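Long-range contacts in Sm domain-containing protein (Pyrococcus furiosus, PDB 1YCY), which probably binds RNA, as many members of the Sm family do, although its actual function has not been established: residues K12-H17 with N65-L70; I41-V46 with M57-E62. One frame throughout, in Å; residues are numbered along the deposited sequence.

Contact 1. Residues K12-H17 with N65-L70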
ATOM      1  N   LYS A  12      -4.935 -31.871 -19.496  1.00 59.29           N
ATOM      2  CA  LYS A  12      -5.206 -32.727 -20.639  1.00 59.43           C
ATOM      3  C   LYS A  12      -6.661 -32.517 -21.062  1.00 61.93           C
ATOM      4  O   LYS A  12      -6.930 -32.207 -22.212  1.00 65.74           O
ATOM      5  CB  LYS A  12      -4.956 -34.199 -20.300  1.00 58.37           C
ATOM      6  CG  LYS A  12      -3.490 -34.577 -20.056  1.00 56.99           C
ATOM      7  N   GLU A  13      -7.587 -32.626 -20.116  1.00 62.77           N
ATOM      8  CA  GLU A  13      -9.012 -32.444 -20.395  1.00 64.19           C
ATOM      9  C   GLU A  13      -9.382 -31.084 -20.970  1.00 63.83           C
ATOM     10  O   GLU A  13     -10.334 -30.984 -21.728  1.00 63.78           O
ATOM     11  CB  GLU A  13      -9.843 -32.648 -19.120  1.00 65.77           C
ATOM     12  CG  GLU A  13      -9.811 -34.061 -18.529  1.00 68.01           C
ATOM     13  CD  GLU A  13     -10.348 -34.112 -17.092  1.00 69.05           C
ATOM     14  OE1 GLU A  13      -9.899 -34.984 -16.316  1.00 71.18           O
ATOM     15  OE2 GLU A  13     -11.213 -33.276 -16.735  1.00 72.03           O
ATOM     16  N   TRP A  14      -8.669 -30.028 -20.578  1.00 66.50           N
ATOM     17  CA  TRP A  14      -9.071 -28.644 -20.943  1.00 67.85           C
ATOM     18  C   TRP A  14      -8.365 -28.132 -22.186  1.00 65.72           C
ATOM     19  O   TRP A  14      -8.717 -27.055 -22.690  1.00 63.37           O
ATOM     20  CB  TRP A  14      -8.777 -27.657 -19.807  1.00 71.55           C
ATOM     21  CG  TRP A  14      -9.599 -27.811 -18.573  1.00 72.24           C
ATOM     22  CD1 TRP A  14     -10.369 -28.873 -18.220  1.00 72.27           C
ATOM     23  CD2 TRP A  14      -9.689 -26.872 -17.498  1.00 73.31           C
ATOM     24  NE1 TRP A  14     -10.953 -28.649 -17.004  1.00 72.63           N
ATOM     25  CE2 TRP A  14     -10.549 -27.427 -16.533  1.00 73.66           C
ATOM     26  CE3 TRP A  14      -9.127 -25.612 -17.258  1.00 72.78           C
ATOM     27  CZ2 TRP A  14     -10.864 -26.766 -15.336  1.00 73.00           C
ATOM     28  CZ3 TRP A  14      -9.448 -24.950 -16.075  1.00 72.54           C
ATOM     29  CH2 TRP A  14     -10.305 -25.530 -15.131  1.00 72.50           C
ATOM     30  N   LYS A  15      -7.354 -28.878 -22.653  1.00 64.49           N
ATOM     31  CA  LYS A  15      -6.629 -28.528 -23.883  1.00 63.40           C
ATOM     32  C   LYS A  15      -7.608 -28.466 -25.048  1.00 59.14           C
ATOM     33  O   LYS A  15      -8.394 -29.388 -25.275  1.00 57.93           O
ATOM     34  CB  LYS A  15      -5.507 -29.527 -24.188  1.00 64.12           C
ATOM     35  CG  LYS A  15      -4.390 -28.919 -25.029  1.00 66.57           C
ATOM     36  CD  LYS A  15      -3.417 -29.961 -25.575  1.00 67.39           C
ATOM     37  CE  LYS A  15      -2.742 -30.776 -24.464  1.00 68.87           C
ATOM     38  NZ  LYS A  15      -1.780 -31.798 -25.012  1.00 68.87           N
ATOM     39  N   GLY A  16      -7.571 -27.359 -25.762  1.00 55.63           N
ATOM     40  CA  GLY A  16      -8.520 -27.108 -26.809  1.00 54.96           C
ATOM     41  C   GLY A  16      -9.448 -25.991 -26.427  1.00 56.17           C
ATOM     42  O   GLY A  16      -9.870 -25.210 -27.289  1.00 56.74           O
ATOM     43  N   HIS A  17      -9.758 -25.887 -25.136  1.00 56.56           N
ATOM     44  CA  HIS A  17     -10.852 -25.040 -24.699  1.00 55.77           C
ATOM     45  C   HIS A  17     -10.400 -23.706 -24.180  1.00 54.07           C
ATOM     46  O   HIS A  17      -9.288 -23.553 -23.664  1.00 53.31           O
ATOM     47  CB  HIS A  17     -11.678 -25.761 -23.647  1.00 58.99           C
ATOM     48  CG  HIS A  17     -12.121 -27.122 -24.084  1.00 61.35           C
ATOM     49  ND1 HIS A  17     -11.418 -28.270 -23.774  1.00 62.45           N
ATOM     50  CD2 HIS A  17     -13.160 -27.514 -24.857  1.00 61.30           C
ATOM     51  CE1 HIS A  17     -12.019 -29.312 -24.321  1.00 62.28           C
ATOM     52  NE2 HIS A  17     -13.080 -28.880 -24.981  1.00 62.62           N
ATOM     53  N   ASN A  65      -2.745 -17.904  -9.982  1.00 55.64           N
ATOM     54  CA  ASN A  65      -3.681 -18.035  -8.874  1.00 56.21           C
ATOM     55  C   ASN A  65      -4.656 -19.166  -9.118  1.00 55.91           C
ATOM     56  O   ASN A  65      -4.704 -20.148  -8.362  1.00 55.27           O
ATOM     57  CB  ASN A  65      -4.442 -16.722  -8.702  1.00 57.20           C
ATOM     58  CG  ASN A  65      -3.571 -15.638  -8.150  1.00 56.82           C
ATOM     59  OD1 ASN A  65      -3.247 -14.658  -8.815  1.00 56.64           O
ATOM     60  ND2 ASN A  65      -3.159 -15.825  -6.929  1.00 57.33           N
ATOM     61  N   TRP A  66      -5.410 -19.030 -10.202  1.00 54.67           N
ATOM     62  CA  TRP A  66      -6.341 -20.057 -10.614  1.00 52.27           C
ATOM     63  C   TRP A  66      -6.551 -20.035 -12.091  1.00 54.27           C
ATOM     64  O   TRP A  66      -6.493 -18.967 -12.722  1.00 52.97           O
ATOM     65  CB  TRP A  66      -7.692 -19.845  -9.956  1.00 46.92           C
ATOM     66  CG  TRP A  66      -8.194 -18.435  -9.950  1.00 45.04           C
ATOM     67  CD1 TRP A  66      -8.125 -17.552  -8.911  1.00 45.09           C
ATOM     68  CD2 TRP A  66      -8.872 -17.755 -11.003  1.00 43.65           C
ATOM     69  NE1 TRP A  66      -8.721 -16.356  -9.254  1.00 44.46           N
ATOM     70  CE2 TRP A  66      -9.181 -16.452 -10.534  1.00 42.66           C
ATOM     71  CE3 TRP A  66      -9.234 -18.105 -12.300  1.00 44.62           C
ATOM     72  CZ2 TRP A  66      -9.838 -15.515 -11.309  1.00 43.93           C
ATOM     73  CZ3 TRP A  66      -9.898 -17.166 -13.074  1.00 45.19           C
ATOM     74  CH2 TRP A  66     -10.191 -15.883 -12.574  1.00 44.92           C
ATOM     75  N   ILE A  67      -6.823 -21.220 -12.637  1.00 57.58           N
ATOM     76  CA  ILE A  67      -7.217 -21.354 -14.024  1.00 58.73           C
ATOM     77  C   ILE A  67      -8.624 -21.851 -14.037  1.00 61.78           C
ATOM     78  O   ILE A  67      -8.969 -22.754 -13.295  1.00 62.53           O
ATOM     79  CB  ILE A  67      -6.342 -22.338 -14.810  1.00 57.11           C
ATOM     80  CG1 ILE A  67      -4.851 -22.097 -14.546  1.00 56.43           C
ATOM     81  CG2 ILE A  67      -6.630 -22.186 -16.305  1.00 57.76           C
ATOM     82  CD1 ILE A  67      -3.966 -23.281 -14.893  1.00 55.87           C
HETATM   83  N   MSE A  68      -9.430 -21.272 -14.901  1.00 67.19           N
HETATM   84  CA  MSE A  68     -10.820 -21.576 -14.924  1.00 74.68           C
HETATM   85  C   MSE A  68     -11.320 -21.816 -16.342  1.00 68.93           C
HETATM   86  O   MSE A  68     -10.990 -21.076 -17.255  1.00 67.48           O
HETATM   87  CB  MSE A  68     -11.540 -20.425 -14.308  1.00 79.01           C
HETATM   88  CG  MSE A  68     -12.976 -20.394 -14.642  1.00 86.76           C
HETATM   89 SE   MSE A  68     -13.858 -19.120 -13.517  1.00 98.99          SE
HETATM   90  CE  MSE A  68     -13.221 -17.429 -14.364  1.00 97.12           C
ATOM     91  N   LEU A  69     -12.138 -22.852 -16.500  1.00 65.92           N
ATOM     92  CA  LEU A  69     -12.658 -23.280 -17.797  1.00 62.40           C
ATOM     93  C   LEU A  69     -14.026 -22.720 -18.012  1.00 59.80           C
ATOM     94  O   LEU A  69     -14.883 -22.845 -17.167  1.00 61.95           O
ATOM     95  CB  LEU A  69     -12.731 -24.803 -17.857  1.00 62.78           C
ATOM     96  CG  LEU A  69     -13.601 -25.481 -18.920  1.00 62.92           C
ATOM     97  CD1 LEU A  69     -13.340 -24.917 -20.308  1.00 63.30           C
ATOM     98  CD2 LEU A  69     -13.328 -26.986 -18.880  1.00 62.46           C
ATOM     99  N   LEU A  70     -14.235 -22.126 -19.164  1.00 58.57           N
ATOM    100  CA  LEU A  70     -15.485 -21.472 -19.460  1.00 58.71           C
ATOM    101  C   LEU A  70     -16.343 -22.359 -20.388  1.00 59.97           C
ATOM    102  O   LEU A  70     -16.869 -21.908 -21.413  1.00 59.75           O
ATOM    103  CB  LEU A  70     -15.179 -20.119 -20.089  1.00 58.53           C
ATOM    104  CG  LEU A  70     -14.021 -19.375 -19.415  1.00 57.87           C
ATOM    105  CD1 LEU A  70     -13.892 -17.997 -19.990  1.00 57.89           C
ATOM    106  CD2 LEU A  70     -14.247 -19.286 -17.921  1.00 58.50           C
TER
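Trp14 and Leu69 bring the two backbones no nearer than 7.2 Å, CA to CA, and no hydrogen bond joins them, so side chains fill the gap between the end of helix 6-14 and strand 64-69. This is the Sm fold, in which an N-terminal helix precedes a strongly bent antiparallel sheet. With CG anti to the carbonyl carbon (chi1 -68°), the indole of Trp14 is laid against the strand. One face of the ring takes Leu69: its CB lies 3.4 Å from the centroid of the six-membered ring, almost on the normal, a CH-pi contact, while its CD2 sits over the pyrrole part, 3.6 Å from Trp14 CD1. The benzo edge meets the strand backbone, with Ile67 O near the ring plane, 3.6 Å from Trp14 CZ3. Trp14 NE1 is hydrogen-bonded to Gln56 OE1 of a neighbouring subunit, so the indole serves the core and the interface together. Replacing Trp14 by alanine takes away the whole indole, and would probably leave a gap beneath Leu69 CB and CD2 and that Gln56 OE1 without its N-H donor. Beyond the helix, Gly16 has a positive phi that suits glycine. Leucine suits position 69: CB and CD2 cover the indole while CD1 meets His17 CB at 3.8 Å. Trp14 O closes the turn, accepting His17 N at 2.9 Å and, weakly, His17 ND1.

Contact 2. Residues I41-V46 with M57-E62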
ATOM      1  N   ILE A  41       2.214 -22.802 -19.084  1.00 51.89           N
ATOM      2  CA  ILE A  41       1.106 -22.994 -20.015  1.00 51.87           C
ATOM      3  C   ILE A  41       1.108 -22.009 -21.173  1.00 52.65           C
ATOM      4  O   ILE A  41       1.402 -20.811 -21.021  1.00 51.29           O
ATOM      5  CB  ILE A  41      -0.304 -22.984 -19.348  1.00 51.36           C
ATOM      6  CG1 ILE A  41      -0.762 -21.578 -18.985  1.00 51.70           C
ATOM      7  CG2 ILE A  41      -0.336 -23.930 -18.142  1.00 50.87           C
ATOM      8  CD1 ILE A  41      -2.225 -21.539 -18.582  1.00 52.56           C
ATOM      9  N   LEU A  42       0.751 -22.545 -22.336  1.00 52.61           N
ATOM     10  CA  LEU A  42       0.752 -21.800 -23.558  1.00 51.89           C
ATOM     11  C   LEU A  42      -0.676 -21.508 -23.900  1.00 50.78           C
ATOM     12  O   LEU A  42      -1.473 -22.420 -24.031  1.00 52.04           O
ATOM     13  CB  LEU A  42       1.407 -22.629 -24.664  1.00 52.71           C
ATOM     14  CG  LEU A  42       1.346 -22.078 -26.105  1.00 52.80           C
ATOM     15  CD1 LEU A  42       1.680 -20.573 -26.204  1.00 52.20           C
ATOM     16  CD2 LEU A  42       2.266 -22.917 -26.988  1.00 52.06           C
ATOM     17  N   LEU A  43      -0.995 -20.231 -24.016  1.00 50.86           N
ATOM     18  CA  LEU A  43      -2.294 -19.797 -24.493  1.00 52.51           C
ATOM     19  C   LEU A  43      -2.199 -19.309 -25.930  1.00 54.32           C
ATOM     20  O   LEU A  43      -1.187 -18.740 -26.342  1.00 53.88           O
ATOM     21  CB  LEU A  43      -2.857 -18.669 -23.618  1.00 53.53           C
ATOM     22  CG  LEU A  43      -3.825 -19.056 -22.501  1.00 53.37           C
ATOM     23  CD1 LEU A  43      -3.273 -20.254 -21.709  1.00 52.95           C
ATOM     24  CD2 LEU A  43      -4.127 -17.811 -21.609  1.00 52.22           C
ATOM     25  N   LYS A  44      -3.289 -19.528 -26.666  1.00 56.96           N
ATOM     26  CA  LYS A  44      -3.439 -19.162 -28.066  1.00 57.00           C
ATOM     27  C   LYS A  44      -4.620 -18.196 -28.152  1.00 57.58           C
ATOM     28  O   LYS A  44      -5.587 -18.338 -27.422  1.00 58.16           O
ATOM     29  CB  LYS A  44      -3.692 -20.445 -28.890  1.00 57.78           C
ATOM     30  CG  LYS A  44      -3.897 -20.278 -30.425  1.00 58.55           C
ATOM     31  CD  LYS A  44      -4.281 -21.615 -31.123  1.00 58.40           C
ATOM     32  N   ASP A  45      -4.518 -17.199 -29.023  1.00 60.96           N
ATOM     33  CA  ASP A  45      -5.615 -16.265 -29.313  1.00 63.72           C
ATOM     34  C   ASP A  45      -6.139 -15.632 -28.048  1.00 62.89           C
ATOM     35  O   ASP A  45      -7.199 -16.002 -27.554  1.00 64.86           O
ATOM     36  CB  ASP A  45      -6.740 -16.970 -30.086  1.00 67.28           C
ATOM     37  CG  ASP A  45      -6.258 -17.566 -31.429  1.00 70.74           C
ATOM     38  OD1 ASP A  45      -5.445 -16.898 -32.135  1.00 71.90           O
ATOM     39  OD2 ASP A  45      -6.692 -18.702 -31.767  1.00 71.68           O
ATOM     40  N   VAL A  46      -5.382 -14.665 -27.537  1.00 62.07           N
ATOM     41  CA  VAL A  46      -5.610 -14.100 -26.211  1.00 60.33           C
ATOM     42  C   VAL A  46      -6.415 -12.790 -26.257  1.00 61.31           C
ATOM     43  O   VAL A  46      -6.091 -11.862 -27.031  1.00 60.83           O
ATOM     44  CB  VAL A  46      -4.266 -13.887 -25.481  1.00 59.37           C
ATOM     45  CG1 VAL A  46      -4.492 -13.222 -24.127  1.00 59.09           C
ATOM     46  CG2 VAL A  46      -3.517 -15.236 -25.328  1.00 58.49           C
HETATM   47  N   MSE A  57       0.741 -16.667 -25.690  1.00 68.19           N
HETATM   48  CA  MSE A  57       1.179 -16.256 -24.363  1.00 72.07           C
HETATM   49  C   MSE A  57       1.738 -17.397 -23.541  1.00 64.08           C
HETATM   50  O   MSE A  57       1.167 -18.467 -23.464  1.00 61.73           O
HETATM   51  CB  MSE A  57       0.031 -15.643 -23.622  1.00 77.46           C
HETATM   52  CG  MSE A  57       0.233 -15.542 -22.121  1.00 82.67           C
HETATM   53 SE   MSE A  57      -0.804 -13.998 -21.464  1.00 93.00          SE
HETATM   54  CE  MSE A  57      -1.223 -14.493 -19.494  1.00 86.84           C
ATOM     55  N   LEU A  58       2.870 -17.146 -22.917  1.00 60.11           N
ATOM     56  CA  LEU A  58       3.472 -18.109 -22.030  1.00 57.96           C
ATOM     57  C   LEU A  58       3.283 -17.648 -20.611  1.00 55.81           C
ATOM     58  O   LEU A  58       3.353 -16.447 -20.330  1.00 55.79           O
ATOM     59  CB  LEU A  58       4.959 -18.236 -22.308  1.00 57.79           C
ATOM     60  CG  LEU A  58       5.422 -19.407 -23.161  1.00 57.06           C
ATOM     61  CD1 LEU A  58       6.891 -19.200 -23.502  1.00 57.37           C
ATOM     62  CD2 LEU A  58       5.210 -20.732 -22.451  1.00 56.74           C
ATOM     63  N   ILE A  59       3.049 -18.603 -19.717  1.00 53.59           N
ATOM     64  CA  ILE A  59       2.796 -18.294 -18.315  1.00 53.15           C
ATOM     65  C   ILE A  59       3.283 -19.406 -17.434  1.00 52.92           C
ATOM     66  O   ILE A  59       3.032 -20.572 -17.708  1.00 52.67           O
ATOM     67  CB  ILE A  59       1.325 -18.146 -18.025  1.00 53.47           C
ATOM     68  CG1 ILE A  59       0.588 -17.562 -19.235  1.00 53.87           C
ATOM     69  CG2 ILE A  59       1.148 -17.287 -16.810  1.00 54.01           C
ATOM     70  CD1 ILE A  59      -0.871 -17.608 -19.095  1.00 54.84           C
ATOM     71  N   GLY A  60       3.976 -19.045 -16.366  1.00 54.41           N
ATOM     72  CA  GLY A  60       4.560 -20.037 -15.466  1.00 55.13           C
ATOM     73  C   GLY A  60       3.536 -20.437 -14.439  1.00 55.80           C
ATOM     74  O   GLY A  60       2.770 -19.612 -13.959  1.00 55.30           O
ATOM     75  N   LEU A  61       3.505 -21.708 -14.103  1.00 57.35           N
ATOM     76  CA  LEU A  61       2.530 -22.179 -13.151  1.00 59.82           C
ATOM     77  C   LEU A  61       2.703 -21.514 -11.775  1.00 60.56           C
ATOM     78  O   LEU A  61       1.707 -21.179 -11.132  1.00 61.34           O
ATOM     79  CB  LEU A  61       2.586 -23.707 -13.077  1.00 61.31           C
ATOM     80  CG  LEU A  61       2.107 -24.340 -14.396  1.00 62.60           C
ATOM     81  CD1 LEU A  61       2.102 -25.881 -14.360  1.00 62.82           C
ATOM     82  CD2 LEU A  61       0.702 -23.804 -14.757  1.00 62.36           C
ATOM     83  N   GLU A  62       3.960 -21.278 -11.371  1.00 61.36           N
ATOM     84  CA  GLU A  62       4.305 -20.608 -10.098  1.00 59.07           C
ATOM     85  C   GLU A  62       3.469 -19.378  -9.805  1.00 57.95           C
ATOM     86  O   GLU A  62       3.007 -19.210  -8.691  1.00 62.77           O
ATOM     87  CB  GLU A  62       5.785 -20.213 -10.069  1.00 58.95           C
TER
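Ile41-Leu43 and Met57-Ile59 form an antiparallel strand pair, the two arms of the hairpin of strands 40-48 and 51-60 at one side of the bent sheet. The short strand axes run at 152° and approach to 4.8 Å. Ile41 with Ile59 and Leu43 with Met57 are hydrogen-bonded pairs; Leu42 with Leu58, between them, is a non-hydrogen-bonded one. The bond from Leu43 N to Met57 O is 2.8 Å long and nearly straight (169°), and Met57 N returns a bond to Leu43 O. Ile41 N donates to Ile59 O, and the return bond, Ile59 N to Ile41 O, is weak.

Ile41, Leu43, Met57 and Ile59 share one face. Ile59 CD1 fits between two neighbours, 4.0 Å from Ile41 CG1 and 4.1 Å from Leu43 CD2, the chains crossing at a slant. Branching at CB suits isoleucine to a strand, and the longer CG1 arm of Ile59 carries the CD1 methyl to both neighbours. In Ile41, CG1 stands between the backbone N and the carbonyl carbon (chi1 76°), beside Ile59 CD1, which leaves CG2 anti to the carbonyl carbon, where Leu61 CD2 meets it at 3.5 Å, past the last paired residue. At the other end, after the corner at Asp45, the side chain of Val46 returns at about a right angle to that of Met57, modelled as selenomethionine, CG2 lying 4.0 Å from Met57 CB.

Leu42 and Leu58 occupy the opposite face. There Leu58 packs on Leu7 and Leu42 on Val10, both of a neighbouring subunit, and Leu58 and Ile59 pair with a strand of that chain, so apolar leucines suit this covered surface. A hairpin whose outer strand continues the sheet into the next subunit is characteristic of the Sm fold and its oligomers.

Overall arrangement
From the N terminus the chain runs through helix 6-14, ending at Trp14, and a turn to His17, both of which meet strand 64-69, so contact 1 closes a loop spanning almost the whole sheet. Nested inside it, contact 2 closes the much shorter hairpin of strands 40-48 and 51-60. Only two residues separate 57-62 from 65-70, so the second segments of the two contacts follow each other closely, although the contact centres lie about 11 Å apart. Contact 1 ties the helix end to one outermost strand of this chain's sheet, contact 2 joins the other outermost strand to its neighbour, and both outer strands pair further with other subunits.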